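Local atomic coordinates of hypothetical protein (PDB entry 2FZF), a protein that is of unknown function but belongs to the rubrerythrin family of the ferritin clan, whose members are helical bundles that commonly hold a pair of iron atoms. Residues 40-45 and 108-113; 55-60 and 148-153; 87-92 and 117-122; 104-109 and 159-164. One frame throughout, in Å; residues are numbered along the deposited sequence.

Contact 1: residues 40-45 and 108-113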
loop_
_atom_site.group_PDB
_atom_site.type_symbol
_atom_site.label_atom_id
_atom_site.label_comp_id
_atom_site.label_asym_id
_atom_site.label_seq_id
_atom_site.Cartn_x
_atom_site.Cartn_y
_atom_site.Cartn_z
ATOM N N LYS A 40 3.907 11.184 -12.405
ATOM C CA LYS A 40 3.226 12.379 -12.894
ATOM C C LYS A 40 2.851 12.237 -14.361
ATOM O O LYS A 40 1.797 12.703 -14.773
ATOM C CB LYS A 40 4.113 13.608 -12.720
ATOM C CG LYS A 40 3.758 14.455 -11.515
ATOM C CD LYS A 40 2.364 15.061 -11.655
ATOM C CE LYS A 40 2.259 15.974 -12.883
ATOM N NZ LYS A 40 0.897 16.598 -13.036
ATOM N N SER A 41 3.714 11.589 -15.139
ATOM C CA SER A 41 3.470 11.405 -16.564
ATOM C C SER A 41 2.579 10.220 -16.823
ATOM O O SER A 41 1.840 10.183 -17.805
ATOM C CB SER A 41 4.779 11.180 -17.299
ATOM O OG SER A 41 5.715 12.157 -16.917
ATOM N N LEU A 42 2.688 9.229 -15.952
ATOM C CA LEU A 42 1.891 8.029 -16.079
ATOM C C LEU A 42 0.438 8.444 -15.908
ATOM O O LEU A 42 -0.382 8.219 -16.789
ATOM C CB LEU A 42 2.275 7.020 -14.985
ATOM C CG LEU A 42 2.540 5.531 -15.278
ATOM C CD1 LEU A 42 2.189 4.746 -14.018
ATOM C CD2 LEU A 42 1.730 5.019 -16.468
ATOM N N ALA A 43 0.121 9.067 -14.776
ATOM C CA ALA A 43 -1.256 9.476 -14.529
ATOM C C ALA A 43 -1.741 10.347 -15.673
ATOM O O ALA A 43 -2.826 10.136 -16.205
ATOM C CB ALA A 43 -1.360 10.229 -13.211
ATOM N N GLU A 44 -0.910 11.320 -16.032
ATOM C CA GLU A 44 -1.182 12.266 -17.104
ATOM C C GLU A 44 -1.735 11.563 -18.337
ATOM O O GLU A 44 -2.626 12.061 -19.029
ATOM C CB GLU A 44 0.111 12.992 -17.484
ATOM C CG GLU A 44 0.039 14.508 -17.444
ATOM C CD GLU A 44 0.437 15.091 -16.099
ATOM O OE1 GLU A 44 -0.178 14.717 -15.070
ATOM O OE2 GLU A 44 1.375 15.925 -16.074
ATOM N N LYS A 45 -1.186 10.393 -18.608
ATOM C CA LYS A 45 -1.583 9.611 -19.758
ATOM C C LYS A 45 -2.228 8.333 -19.254
ATOM O O LYS A 45 -1.530 7.400 -18.877
ATOM C CB LYS A 45 -0.332 9.295 -20.581
ATOM C CG LYS A 45 0.529 10.524 -20.878
ATOM C CD LYS A 45 1.837 10.139 -21.549
ATOM C CE LYS A 45 2.689 11.356 -21.906
ATOM N NZ LYS A 45 2.095 12.211 -22.974
ATOM N N ASP A 108 2.927 -2.870 -19.026
ATOM C CA ASP A 108 4.373 -2.787 -18.937
ATOM C C ASP A 108 4.796 -1.752 -17.899
ATOM O O ASP A 108 5.499 -2.080 -16.947
ATOM C CB ASP A 108 4.952 -2.416 -20.315
ATOM C CG ASP A 108 4.808 -3.546 -21.358
ATOM O OD1 ASP A 108 5.108 -3.300 -22.551
ATOM O OD2 ASP A 108 4.414 -4.673 -20.986
ATOM N N LEU A 109 4.355 -0.512 -18.091
ATOM C CA LEU A 109 4.672 0.600 -17.195
ATOM C C LEU A 109 4.279 0.362 -15.729
ATOM O O LEU A 109 4.969 0.828 -14.821
ATOM C CB LEU A 109 4.001 1.889 -17.709
ATOM C CG LEU A 109 4.722 2.868 -18.652
ATOM C CD1 LEU A 109 6.097 3.126 -18.079
ATOM C CD2 LEU A 109 4.834 2.334 -20.053
ATOM N N ILE A 110 3.172 -0.337 -15.481
ATOM C CA ILE A 110 2.794 -0.603 -14.091
ATOM C C ILE A 110 3.691 -1.723 -13.563
ATOM O O ILE A 110 4.065 -1.724 -12.400
ATOM C CB ILE A 110 1.305 -1.051 -13.929
ATOM C CG1 ILE A 110 0.336 0.060 -14.371
ATOM C CG2 ILE A 110 1.026 -1.381 -12.473
ATOM C CD1 ILE A 110 0.351 1.303 -13.512
ATOM N N ARG A 111 4.050 -2.669 -14.425
ATOM C CA ARG A 111 4.894 -3.794 -14.021
ATOM C C ARG A 111 6.271 -3.306 -13.585
ATOM O O ARG A 111 6.796 -3.765 -12.573
ATOM C CB ARG A 111 5.009 -4.789 -15.177
ATOM C CG ARG A 111 5.200 -6.242 -14.743
ATOM C CD ARG A 111 5.234 -7.163 -15.935
ATOM N NE ARG A 111 6.226 -6.703 -16.905
ATOM C CZ ARG A 111 5.930 -6.283 -18.132
ATOM N NH1 ARG A 111 6.893 -5.873 -18.942
ATOM N NH2 ARG A 111 4.673 -6.280 -18.556
ATOM N N TRP A 112 6.843 -2.373 -14.352
ATOM C CA TRP A 112 8.148 -1.779 -14.047
ATOM C C TRP A 112 8.089 -0.913 -12.792
ATOM O O TRP A 112 9.064 -0.808 -12.052
ATOM C CB TRP A 112 8.643 -0.915 -15.214
ATOM C CG TRP A 112 9.400 -1.701 -16.254
ATOM C CD1 TRP A 112 8.965 -2.065 -17.508
ATOM C CD2 TRP A 112 10.682 -2.318 -16.084
ATOM N NE1 TRP A 112 9.892 -2.877 -18.113
ATOM C CE2 TRP A 112 10.959 -3.050 -17.262
ATOM C CE3 TRP A 112 11.629 -2.330 -15.040
ATOM C CZ2 TRP A 112 12.135 -3.789 -17.433
ATOM C CZ3 TRP A 112 12.806 -3.070 -15.210
ATOM C CH2 TRP A 112 13.044 -3.784 -16.398
ATOM N N ALA A 113 6.942 -0.280 -12.564
ATOM C CA ALA A 113 6.775 0.574 -11.403
ATOM C C ALA A 113 6.827 -0.238 -10.126
ATOM O O ALA A 113 7.482 0.157 -9.159
ATOM C CB ALA A 113 5.475 1.330 -11.492
#
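Leu-42, near the end of helix 21-44, reaches across to Leu-109 and Ile-110 of helix 103-129, and its two methyl groups divide the work. CD1 meets the end of Ile-110, its CD1, at 3.9 Å, with the two side chains crossing at about a right angle. CD2 lies 4.1 Å from CB of Leu-109, and there the two leucines run past each other in opposite directions. A forked leucine suits this place because one residue serves two neighbours on the facing helix. Ile-110 takes part through its long branch: CG1 lies anti to the carbonyl carbon (chi1 -63°), and CD1 at its end comes nearer to Leu-42 than the base does. Ile-55 of helix 51-61 touches both Leu-42 and Ile-110, and Phe-38 touches Leu-109.

Leu-42 and Ile-110 are buried, but the solvent side is charged: Glu-44 is exposed and Lys-40, Asp-108 and Arg-111 partly so. Lys-40 NZ forms a salt bridge with Glu-44 OE1 (3.0 Å), one turn on; Arg-111 NH2 pairs with Asp-108 OD2 (2.9 Å) close to the guanidinium plane. With no hydrogen bond across the interface, the pairing rests on the burial of branched aliphatic carbon and on fit.

Contact 2: residues 55-60 and 148-153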
loop_
_atom_site.group_PDB
_atom_site.type_symbol
_atom_site.label_atom_id
_atom_site.label_comp_id
_atom_site.label_asym_id
_atom_site.label_seq_id
_atom_site.Cartn_x
_atom_site.Cartn_y
_atom_site.Cartn_z
ATOM N N ILE A 55 -2.738 6.037 -9.463
ATOM C CA ILE A 55 -1.412 6.523 -9.793
ATOM C C ILE A 55 -1.146 7.941 -9.326
ATOM O O ILE A 55 -0.001 8.303 -9.092
ATOM C CB ILE A 55 -1.129 6.418 -11.280
ATOM C CG1 ILE A 55 -1.168 4.949 -11.691
ATOM C CG2 ILE A 55 0.245 7.000 -11.589
ATOM C CD1 ILE A 55 -0.159 4.092 -10.970
ATOM N N ASN A 56 -2.200 8.737 -9.180
ATOM C CA ASN A 56 -2.052 10.112 -8.721
ATOM C C ASN A 56 -1.844 10.203 -7.202
ATOM O O ASN A 56 -1.028 10.996 -6.729
ATOM C CB ASN A 56 -3.268 10.947 -9.140
ATOM C CG ASN A 56 -3.048 11.681 -10.466
ATOM O OD1 ASN A 56 -1.995 12.296 -10.676
ATOM N ND2 ASN A 56 -4.045 11.635 -11.353
ATOM N N TRP A 57 -2.573 9.393 -6.438
ATOM C CA TRP A 57 -2.430 9.407 -4.986
ATOM C C TRP A 57 -1.046 8.901 -4.623
ATOM O O TRP A 57 -0.417 9.361 -3.670
ATOM C CB TRP A 57 -3.472 8.505 -4.324
ATOM C CG TRP A 57 -3.294 8.415 -2.833
ATOM C CD1 TRP A 57 -3.668 9.346 -1.899
ATOM C CD2 TRP A 57 -2.643 7.364 -2.108
ATOM N NE1 TRP A 57 -3.286 8.937 -0.641
ATOM C CE2 TRP A 57 -2.655 7.724 -0.741
ATOM C CE3 TRP A 57 -2.045 6.151 -2.482
ATOM C CZ2 TRP A 57 -2.095 6.915 0.257
ATOM C CZ3 TRP A 57 -1.485 5.342 -1.488
ATOM C CH2 TRP A 57 -1.516 5.731 -0.135
ATOM N N LEU A 58 -0.582 7.936 -5.402
ATOM C CA LEU A 58 0.716 7.333 -5.196
ATOM C C LEU A 58 1.816 8.352 -5.496
ATOM O O LEU A 58 2.840 8.387 -4.818
ATOM C CB LEU A 58 0.827 6.112 -6.103
ATOM C CG LEU A 58 1.795 4.987 -5.784
ATOM C CD1 LEU A 58 1.475 3.824 -6.694
ATOM C CD2 LEU A 58 3.222 5.449 -5.971
ATOM N N ALA A 59 1.602 9.188 -6.505
ATOM C CA ALA A 59 2.591 10.205 -6.868
ATOM C C ALA A 59 2.748 11.253 -5.766
ATOM O O ALA A 59 3.859 11.704 -5.472
ATOM C CB ALA A 59 2.187 10.885 -8.170
ATOM N N GLU A 60 1.619 11.633 -5.170
ATOM C CA GLU A 60 1.581 12.627 -4.102
ATOM C C GLU A 60 2.290 12.104 -2.871
ATOM O O GLU A 60 3.150 12.773 -2.294
ATOM C CB GLU A 60 0.128 12.979 -3.763
ATOM C CG GLU A 60 -0.637 13.553 -4.949
ATOM C CD GLU A 60 -1.992 14.128 -4.579
ATOM O OE1 GLU A 60 -2.038 15.054 -3.734
ATOM O OE2 GLU A 60 -3.012 13.660 -5.142
ATOM N N ARG A 148 7.061 -0.455 0.288
ATOM C CA ARG A 148 6.557 -1.816 0.305
ATOM C C ARG A 148 5.046 -1.755 0.041
ATOM O O ARG A 148 4.507 -2.580 -0.689
ATOM C CB ARG A 148 6.851 -2.433 1.674
ATOM C CG ARG A 148 6.588 -3.921 1.807
ATOM C CD ARG A 148 7.582 -4.770 1.026
ATOM N NE ARG A 148 7.334 -6.196 1.265
ATOM C CZ ARG A 148 7.527 -6.808 2.435
ATOM N NH1 ARG A 148 7.983 -6.115 3.475
ATOM N NH2 ARG A 148 7.235 -8.099 2.574
ATOM N N GLY A 149 4.379 -0.766 0.638
ATOM C CA GLY A 149 2.950 -0.598 0.451
ATOM C C GLY A 149 2.575 -0.180 -0.960
ATOM O O GLY A 149 1.562 -0.635 -1.496
ATOM N N HIS A 150 3.385 0.688 -1.564
ATOM C CA HIS A 150 3.129 1.143 -2.927
ATOM C C HIS A 150 3.302 -0.050 -3.876
ATOM O O HIS A 150 2.613 -0.153 -4.890
ATOM C CB HIS A 150 4.089 2.278 -3.304
ATOM C CG HIS A 150 3.931 3.512 -2.466
ATOM N ND1 HIS A 150 2.698 4.000 -2.076
ATOM C CD2 HIS A 150 4.847 4.378 -1.967
ATOM C CE1 HIS A 150 2.863 5.108 -1.374
ATOM N NE2 HIS A 150 4.159 5.360 -1.293
ATOM N N TYR A 151 4.210 -0.955 -3.518
ATOM C CA TYR A 151 4.473 -2.153 -4.299
ATOM C C TYR A 151 3.233 -3.041 -4.376
ATOM O O TYR A 151 2.855 -3.506 -5.456
ATOM C CB TYR A 151 5.626 -2.959 -3.689
ATOM C CG TYR A 151 5.756 -4.355 -4.264
ATOM C CD1 TYR A 151 6.148 -4.552 -5.594
ATOM C CD2 TYR A 151 5.432 -5.481 -3.500
ATOM C CE1 TYR A 151 6.209 -5.838 -6.150
ATOM C CE2 TYR A 151 5.489 -6.769 -4.048
ATOM C CZ TYR A 151 5.877 -6.936 -5.367
ATOM O OH TYR A 151 5.936 -8.199 -5.914
ATOM N N TYR A 152 2.595 -3.280 -3.235
ATOM C CA TYR A 152 1.402 -4.124 -3.215
ATOM C C TYR A 152 0.225 -3.438 -3.910
ATOM O O TYR A 152 -0.529 -4.076 -4.663
ATOM C CB TYR A 152 1.044 -4.512 -1.775
ATOM C CG TYR A 152 1.920 -5.628 -1.224
ATOM C CD1 TYR A 152 1.926 -6.898 -1.817
ATOM C CD2 TYR A 152 2.758 -5.415 -0.127
ATOM C CE1 TYR A 152 2.747 -7.925 -1.330
ATOM C CE2 TYR A 152 3.584 -6.437 0.365
ATOM C CZ TYR A 152 3.569 -7.685 -0.244
ATOM O OH TYR A 152 4.366 -8.687 0.234
ATOM N N THR A 153 0.073 -2.136 -3.683
ATOM C CA THR A 153 -1.006 -1.405 -4.330
ATOM C C THR A 153 -0.812 -1.541 -5.839
ATOM O O THR A 153 -1.755 -1.842 -6.566
ATOM C CB THR A 153 -0.991 0.099 -3.948
ATOM O OG1 THR A 153 -1.071 0.231 -2.527
ATOM C CG2 THR A 153 -2.164 0.832 -4.578
#
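Trp-57 and Leu-58 of helix 51-61 both meet His-150 of helix 134-164. In segment 148-153, Gly-149 contributes its carbonyl oxygen, used one turn later. His-150 carries the contact: its imidazole has CD2 of Leu-58 over one face, 4.3 Å from the ring centroid and offset toward the rim, a CH-pi contact, while CZ3 of Trp-57 stands at its edge, 4.4 Å from CE1. Leu-58 reaches the ring because CG lies anti to its backbone N (chi1 -157°). Glu-117 of helix 103-129 lies against both Leu-58 and His-150, consistent with the glutamate and histidine cluster of a ferritin-like diiron site. The Trp-57 ring also stacks on Trp-57 of the second subunit. Tyr-151 points away from helix 51-61, its OH hydrogen-bonded to Arg-155 NH1. Tyr-152 packs on Arg-148 of the second subunit. Thr-153 returns its OG1 to Gly-149 O (3.0 Å), which accepts Thr-153 N from the opposite face, and its side chain packs on Met-146 of the second subunit.

Contact 3: residues 87-92 and 117-122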
loop_
_atom_site.group_PDB
_atom_site.type_symbol
_atom_site.label_atom_id
_atom_site.label_comp_id
_atom_site.label_asym_id
_atom_site.label_seq_id
_atom_site.Cartn_x
_atom_site.Cartn_y
_atom_site.Cartn_z
ATOM N N GLU A 87 26.323 5.525 -11.343
ATOM C CA GLU A 87 25.654 4.247 -11.224
ATOM C C GLU A 87 24.368 4.369 -10.405
ATOM O O GLU A 87 24.121 5.376 -9.729
ATOM C CB GLU A 87 26.602 3.207 -10.602
ATOM C CG GLU A 87 27.946 2.965 -11.361
ATOM C CD GLU A 87 27.801 2.366 -12.778
ATOM O OE1 GLU A 87 27.023 1.399 -12.975
ATOM O OE2 GLU A 87 28.497 2.858 -13.698
ATOM N N HIS A 88 23.530 3.344 -10.488
ATOM C CA HIS A 88 22.284 3.348 -9.747
ATOM C C HIS A 88 21.732 1.938 -9.573
ATOM O O HIS A 88 21.820 1.100 -10.475
ATOM C CB HIS A 88 21.266 4.257 -10.445
ATOM C CG HIS A 88 20.730 3.714 -11.737
ATOM N ND1 HIS A 88 19.941 2.587 -11.802
ATOM C CD2 HIS A 88 20.815 4.189 -13.003
ATOM C CE1 HIS A 88 19.558 2.392 -13.051
ATOM N NE2 HIS A 88 20.073 3.348 -13.799
ATOM N N ILE A 89 21.177 1.681 -8.395
ATOM C CA ILE A 89 20.603 0.380 -8.083
ATOM C C ILE A 89 19.159 0.298 -8.551
ATOM O O ILE A 89 18.397 1.256 -8.418
ATOM C CB ILE A 89 20.617 0.105 -6.562
ATOM C CG1 ILE A 89 22.055 0.065 -6.039
ATOM C CG2 ILE A 89 19.909 -1.200 -6.268
ATOM C CD1 ILE A 89 22.905 -1.028 -6.647
ATOM N N GLY A 90 18.791 -0.850 -9.106
ATOM C CA GLY A 90 17.425 -1.053 -9.553
ATOM C C GLY A 90 17.047 -0.306 -10.810
ATOM O O GLY A 90 17.815 0.504 -11.304
ATOM N N PRO A 91 15.842 -0.553 -11.347
ATOM C CA PRO A 91 15.412 0.132 -12.571
ATOM C C PRO A 91 15.236 1.641 -12.439
ATOM O O PRO A 91 14.712 2.143 -11.447
ATOM C CB PRO A 91 14.111 -0.594 -12.936
ATOM C CG PRO A 91 13.563 -1.001 -11.614
ATOM C CD PRO A 91 14.791 -1.467 -10.854
ATOM N N GLU A 92 15.688 2.361 -13.453
ATOM C CA GLU A 92 15.575 3.805 -13.448
ATOM C C GLU A 92 14.406 4.223 -14.332
ATOM O O GLU A 92 14.484 4.185 -15.565
ATOM C CB GLU A 92 16.883 4.429 -13.929
ATOM C CG GLU A 92 16.803 5.907 -14.234
ATOM C CD GLU A 92 18.166 6.515 -14.476
ATOM O OE1 GLU A 92 18.915 6.717 -13.490
ATOM O OE2 GLU A 92 18.494 6.779 -15.655
ATOM N N GLU A 117 9.487 -0.170 -7.137
ATOM C CA GLU A 117 9.096 -0.014 -5.745
ATOM C C GLU A 117 9.643 -1.191 -4.935
ATOM O O GLU A 117 9.949 -1.073 -3.739
ATOM C CB GLU A 117 7.574 0.061 -5.607
ATOM C CG GLU A 117 6.903 1.198 -6.386
ATOM C CD GLU A 117 7.211 2.580 -5.840
ATOM O OE1 GLU A 117 8.292 3.126 -6.141
ATOM O OE2 GLU A 117 6.377 3.128 -5.099
ATOM N N GLU A 118 9.773 -2.326 -5.609
ATOM C CA GLU A 118 10.296 -3.535 -5.003
ATOM C C GLU A 118 11.732 -3.269 -4.600
ATOM O O GLU A 118 12.092 -3.396 -3.428
ATOM C CB GLU A 118 10.242 -4.689 -6.005
ATOM C CG GLU A 118 10.765 -6.011 -5.477
ATOM C CD GLU A 118 10.773 -7.102 -6.541
ATOM O OE1 GLU A 118 11.471 -6.938 -7.567
ATOM O OE2 GLU A 118 10.077 -8.123 -6.349
ATOM N N ILE A 119 12.565 -2.883 -5.560
ATOM C CA ILE A 119 13.955 -2.624 -5.214
ATOM C C ILE A 119 14.117 -1.461 -4.236
ATOM O O ILE A 119 15.039 -1.480 -3.439
ATOM C CB ILE A 119 14.841 -2.370 -6.479
ATOM C CG1 ILE A 119 15.125 -3.698 -7.197
ATOM C CG2 ILE A 119 16.184 -1.765 -6.082
ATOM C CD1 ILE A 119 13.974 -4.191 -8.053
ATOM N N ALA A 120 13.229 -0.468 -4.283
ATOM C CA ALA A 120 13.312 0.698 -3.393
ATOM C C ALA A 120 13.097 0.379 -1.906
ATOM O O ALA A 120 13.876 0.812 -1.045
ATOM C CB ALA A 120 12.329 1.765 -3.835
ATOM N N ALA A 121 12.039 -0.361 -1.598
ATOM C CA ALA A 121 11.769 -0.719 -0.215
ATOM C C ALA A 121 12.907 -1.596 0.293
ATOM O O ALA A 121 13.369 -1.426 1.422
ATOM C CB ALA A 121 10.441 -1.461 -0.108
ATOM N N GLU A 122 13.360 -2.529 -0.540
ATOM C CA GLU A 122 14.453 -3.425 -0.163
ATOM C C GLU A 122 15.735 -2.639 0.053
ATOM O O GLU A 122 16.599 -3.033 0.846
ATOM C CB GLU A 122 14.659 -4.485 -1.240
ATOM C CG GLU A 122 15.868 -5.374 -1.028
ATOM C CD GLU A 122 15.854 -6.608 -1.932
ATOM O OE1 GLU A 122 15.292 -6.509 -3.060
ATOM O OE2 GLU A 122 16.411 -7.667 -1.519
#
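The long connection between helices 63-76 and 103-129 doubles back over the second of these helices, and Ile-89, Gly-90 and Pro-91 of this loop settle on Ile-119. Both branches of Ile-119 are used. A chi1 of -75° sets its CG1 beside the backbone N and leaves CG2 anti to it; CG2 meets CG2 of Ile-89 at 3.8 Å and lies equally far from the CA of Gly-90. Its longer branch ends in CD1, which sits 4.0 Å from CD of Pro-91. The two isoleucines cross at about a right angle, whereas the proline ring meets Ile-119 obliquely.

Residue types fit these roles. Gly-90 has a positive phi of 73° and brings its bare CA against the helix, so the main chain can lie close to it. Pro-91 offers a compact apolar ring and touches Trp-112 and Ala-116 of the same helix as well. Ile-89, branched at CB, also packs on Leu-11, Ile-13 and Met-27, and backbone hydrogen bonds to Leu-11 hold His-88 and Gly-90.

The helix shows a different character on its inner side. Glu-117 points away from the loop and brings its carboxylate close to those of Glu-62 and Glu-147, beside His-150. With the loop packed against the other side of helix 103-129, such a gathering of acids among bundle helices is consistent with the diiron centre of ferritin-like proteins, which this family probably shares.

Contact 4: residues 104-109 and 159-164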
loop_
_atom_site.group_PDB
_atom_site.type_symbol
_atom_site.label_atom_id
_atom_site.label_comp_id
_atom_site.label_asym_id
_atom_site.label_seq_id
_atom_site.Cartn_x
_atom_site.Cartn_y
_atom_site.Cartn_z
ATOM N N GLN A 104 -1.608 -3.156 -23.079
ATOM C CA GLN A 104 -0.313 -3.788 -22.823
ATOM C C GLN A 104 0.718 -2.745 -22.359
ATOM O O GLN A 104 1.505 -3.001 -21.440
ATOM C CB GLN A 104 0.186 -4.521 -24.078
ATOM C CG GLN A 104 1.461 -5.350 -23.878
ATOM C CD GLN A 104 1.408 -6.240 -22.640
ATOM O OE1 GLN A 104 0.435 -6.970 -22.420
ATOM N NE2 GLN A 104 2.468 -6.193 -21.830
ATOM N N ASP A 105 0.688 -1.574 -22.995
ATOM C CA ASP A 105 1.573 -0.463 -22.671
ATOM C C ASP A 105 1.363 -0.013 -21.228
ATOM O O ASP A 105 2.322 0.329 -20.536
ATOM C CB ASP A 105 1.312 0.702 -23.630
ATOM C CG ASP A 105 1.693 0.377 -25.066
ATOM O OD1 ASP A 105 1.177 1.059 -25.986
ATOM O OD2 ASP A 105 2.506 -0.554 -25.274
ATOM N N ILE A 106 0.108 0.002 -20.781
ATOM C CA ILE A 106 -0.196 0.387 -19.405
ATOM C C ILE A 106 0.332 -0.745 -18.522
ATOM O O ILE A 106 0.847 -0.500 -17.435
ATOM C CB ILE A 106 -1.744 0.517 -19.117
ATOM C CG1 ILE A 106 -2.459 1.250 -20.254
ATOM C CG2 ILE A 106 -1.978 1.285 -17.812
ATOM C CD1 ILE A 106 -1.965 2.629 -20.470
ATOM N N ILE A 107 0.194 -1.984 -18.990
ATOM C CA ILE A 107 0.659 -3.149 -18.239
ATOM C C ILE A 107 2.157 -3.088 -17.968
ATOM O O ILE A 107 2.601 -3.245 -16.834
ATOM C CB ILE A 107 0.382 -4.462 -18.995
ATOM C CG1 ILE A 107 -1.118 -4.596 -19.285
ATOM C CG2 ILE A 107 0.887 -5.656 -18.169
ATOM C CD1 ILE A 107 -1.998 -4.668 -18.043
ATOM N N ASP A 108 2.927 -2.870 -19.026
ATOM C CA ASP A 108 4.373 -2.787 -18.937
ATOM C C ASP A 108 4.796 -1.752 -17.899
ATOM O O ASP A 108 5.499 -2.080 -16.947
ATOM C CB ASP A 108 4.952 -2.416 -20.315
ATOM C CG ASP A 108 4.808 -3.546 -21.358
ATOM O OD1 ASP A 108 5.108 -3.300 -22.551
ATOM O OD2 ASP A 108 4.414 -4.673 -20.986
ATOM N N LEU A 109 4.355 -0.512 -18.091
ATOM C CA LEU A 109 4.672 0.600 -17.195
ATOM C C LEU A 109 4.279 0.362 -15.729
ATOM O O LEU A 109 4.969 0.828 -14.821
ATOM C CB LEU A 109 4.001 1.889 -17.709
ATOM C CG LEU A 109 4.722 2.868 -18.652
ATOM C CD1 LEU A 109 6.097 3.126 -18.079
ATOM C CD2 LEU A 109 4.834 2.334 -20.053
ATOM N N GLU A 159 -2.746 -6.741 -11.264
ATOM C CA GLU A 159 -3.544 -7.958 -11.112
ATOM C C GLU A 159 -4.917 -7.815 -11.791
ATOM O O GLU A 159 -5.346 -8.695 -12.530
ATOM C CB GLU A 159 -3.721 -8.248 -9.610
ATOM C CG GLU A 159 -3.931 -9.711 -9.219
ATOM C CD GLU A 159 -2.749 -10.606 -9.563
ATOM O OE1 GLU A 159 -2.601 -10.958 -10.753
ATOM O OE2 GLU A 159 -1.975 -10.949 -8.649
ATOM N N LEU A 160 -5.589 -6.693 -11.534
ATOM C CA LEU A 160 -6.903 -6.420 -12.101
ATOM C C LEU A 160 -6.835 -5.966 -13.557
ATOM O O LEU A 160 -7.829 -6.001 -14.274
ATOM C CB LEU A 160 -7.617 -5.363 -11.254
ATOM C CG LEU A 160 -8.966 -5.773 -10.643
ATOM C CD1 LEU A 160 -8.917 -7.215 -10.135
ATOM C CD2 LEU A 160 -9.316 -4.814 -9.510
ATOM N N LEU A 161 -5.661 -5.533 -13.998
ATOM C CA LEU A 161 -5.500 -5.096 -15.376
ATOM C C LEU A 161 -5.345 -6.298 -16.293
ATOM O O LEU A 161 -5.391 -6.167 -17.512
ATOM C CB LEU A 161 -4.274 -4.194 -15.510
ATOM C CG LEU A 161 -4.506 -2.728 -15.190
ATOM C CD1 LEU A 161 -3.203 -1.973 -15.281
ATOM C CD2 LEU A 161 -5.546 -2.157 -16.172
ATOM N N LEU A 162 -5.143 -7.467 -15.699
ATOM C CA LEU A 162 -4.968 -8.704 -16.458
ATOM C C LEU A 162 -6.299 -9.254 -16.951
ATOM O O LEU A 162 -6.362 -9.940 -17.978
ATOM C CB LEU A 162 -4.271 -9.745 -15.587
ATOM C CG LEU A 162 -2.817 -9.438 -15.239
ATOM C CD1 LEU A 162 -2.426 -10.260 -14.029
ATOM C CD2 LEU A 162 -1.902 -9.721 -16.434
ATOM N N ASN A 163 -7.359 -8.959 -16.205
ATOM C CA ASN A 163 -8.704 -9.402 -16.563
ATOM C C ASN A 163 -9.160 -8.653 -17.822
ATOM O O ASN A 163 -9.927 -9.178 -18.629
ATOM C CB ASN A 163 -9.680 -9.119 -15.406
ATOM C CG ASN A 163 -9.341 -9.898 -14.132
ATOM O OD1 ASN A 163 -9.401 -11.134 -14.106
ATOM N ND2 ASN A 163 -8.984 -9.172 -13.070
ATOM N N TRP A 164 -8.660 -7.429 -17.978
ATOM C CA TRP A 164 -8.992 -6.567 -19.105
ATOM C C TRP A 164 -8.931 -7.278 -20.458
ATOM O O TRP A 164 -9.925 -7.320 -21.184
ATOM C CB TRP A 164 -8.064 -5.356 -19.107
ATOM C CG TRP A 164 -8.747 -4.051 -19.380
ATOM C CD1 TRP A 164 -8.932 -3.455 -20.594
ATOM C CD2 TRP A 164 -9.300 -3.158 -18.408
ATOM N NE1 TRP A 164 -9.560 -2.239 -20.437
ATOM C CE2 TRP A 164 -9.798 -2.032 -19.103
ATOM C CE3 TRP A 164 -9.423 -3.197 -17.014
ATOM C CZ2 TRP A 164 -10.409 -0.953 -18.452
ATOM C CZ3 TRP A 164 -10.033 -2.121 -16.364
ATOM C CH2 TRP A 164 -10.516 -1.017 -17.086
#
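Apolar contact between Leu-161 and the isoleucine pair Ile-106 and Ile-107 joins helix 134-164 to helix 103-129. The CD1 methyl of Ile-107 rests against the base of Leu-161, 3.4 Å from its CB, with the carbonyl O of Leu-161 also nearby; the two side chains run past each other in opposite directions. This reach depends on chi1 of -58°, which sets CG1 of Ile-107 anti to its carbonyl carbon and brings CD1 up against Leu-161. Ile-106 joins through its short branch, CG2, 4.3 Å from CD1 of Leu-161. Consecutive isoleucines on one helix thus supply two differently placed methyls to a single leucine. The other methyl of that leucine, CD2, lies over one face of the Trp-164 indole, 4.0 Å above its plane and offset toward the rim.

No hydrogen bond crosses between the two segments; Gln-104 NE2 instead donates to Asp-108 OD2 at 2.6 Å, approaching from above the carboxylate plane, 37° out of it. A glutamine one turn before an aspartate suits such a link along a helix surface. Near the C-terminus the backbone is less regular: Leu-162 N makes a weak bond to Glu-159 O, and the helix kinks there.

Leu-51 of helix 51-61 touches both Ile-106 and Leu-161, closing the cluster from a third helix, while Leu-160 and Leu-162 pack on Tyr-142 and Arg-138 of the second subunit, respectively.

In the fold
Helix 103-129 supplies one segment to contacts 1, 3 and 4, which pair it in turn with helix 21-44, a loop and helix 134-164; contact 2 instead joins helices 51-61 and 134-164. Contacts 1, 2 and 4 are buried, contact 3 only partly. Contacts 1 and 4 share Asp-108 and Leu-109, and both are purely aliphatic across their interfaces; contact 2 adds aromatic rings. Ile-55 links contacts 1 and 2, whereas Glu-117, facing away from the loop of contact 3, reaches His-150 of contact 2, near the acidic cluster. Contacts 2 and 4 also border the second subunit, their centres 16 Å apart.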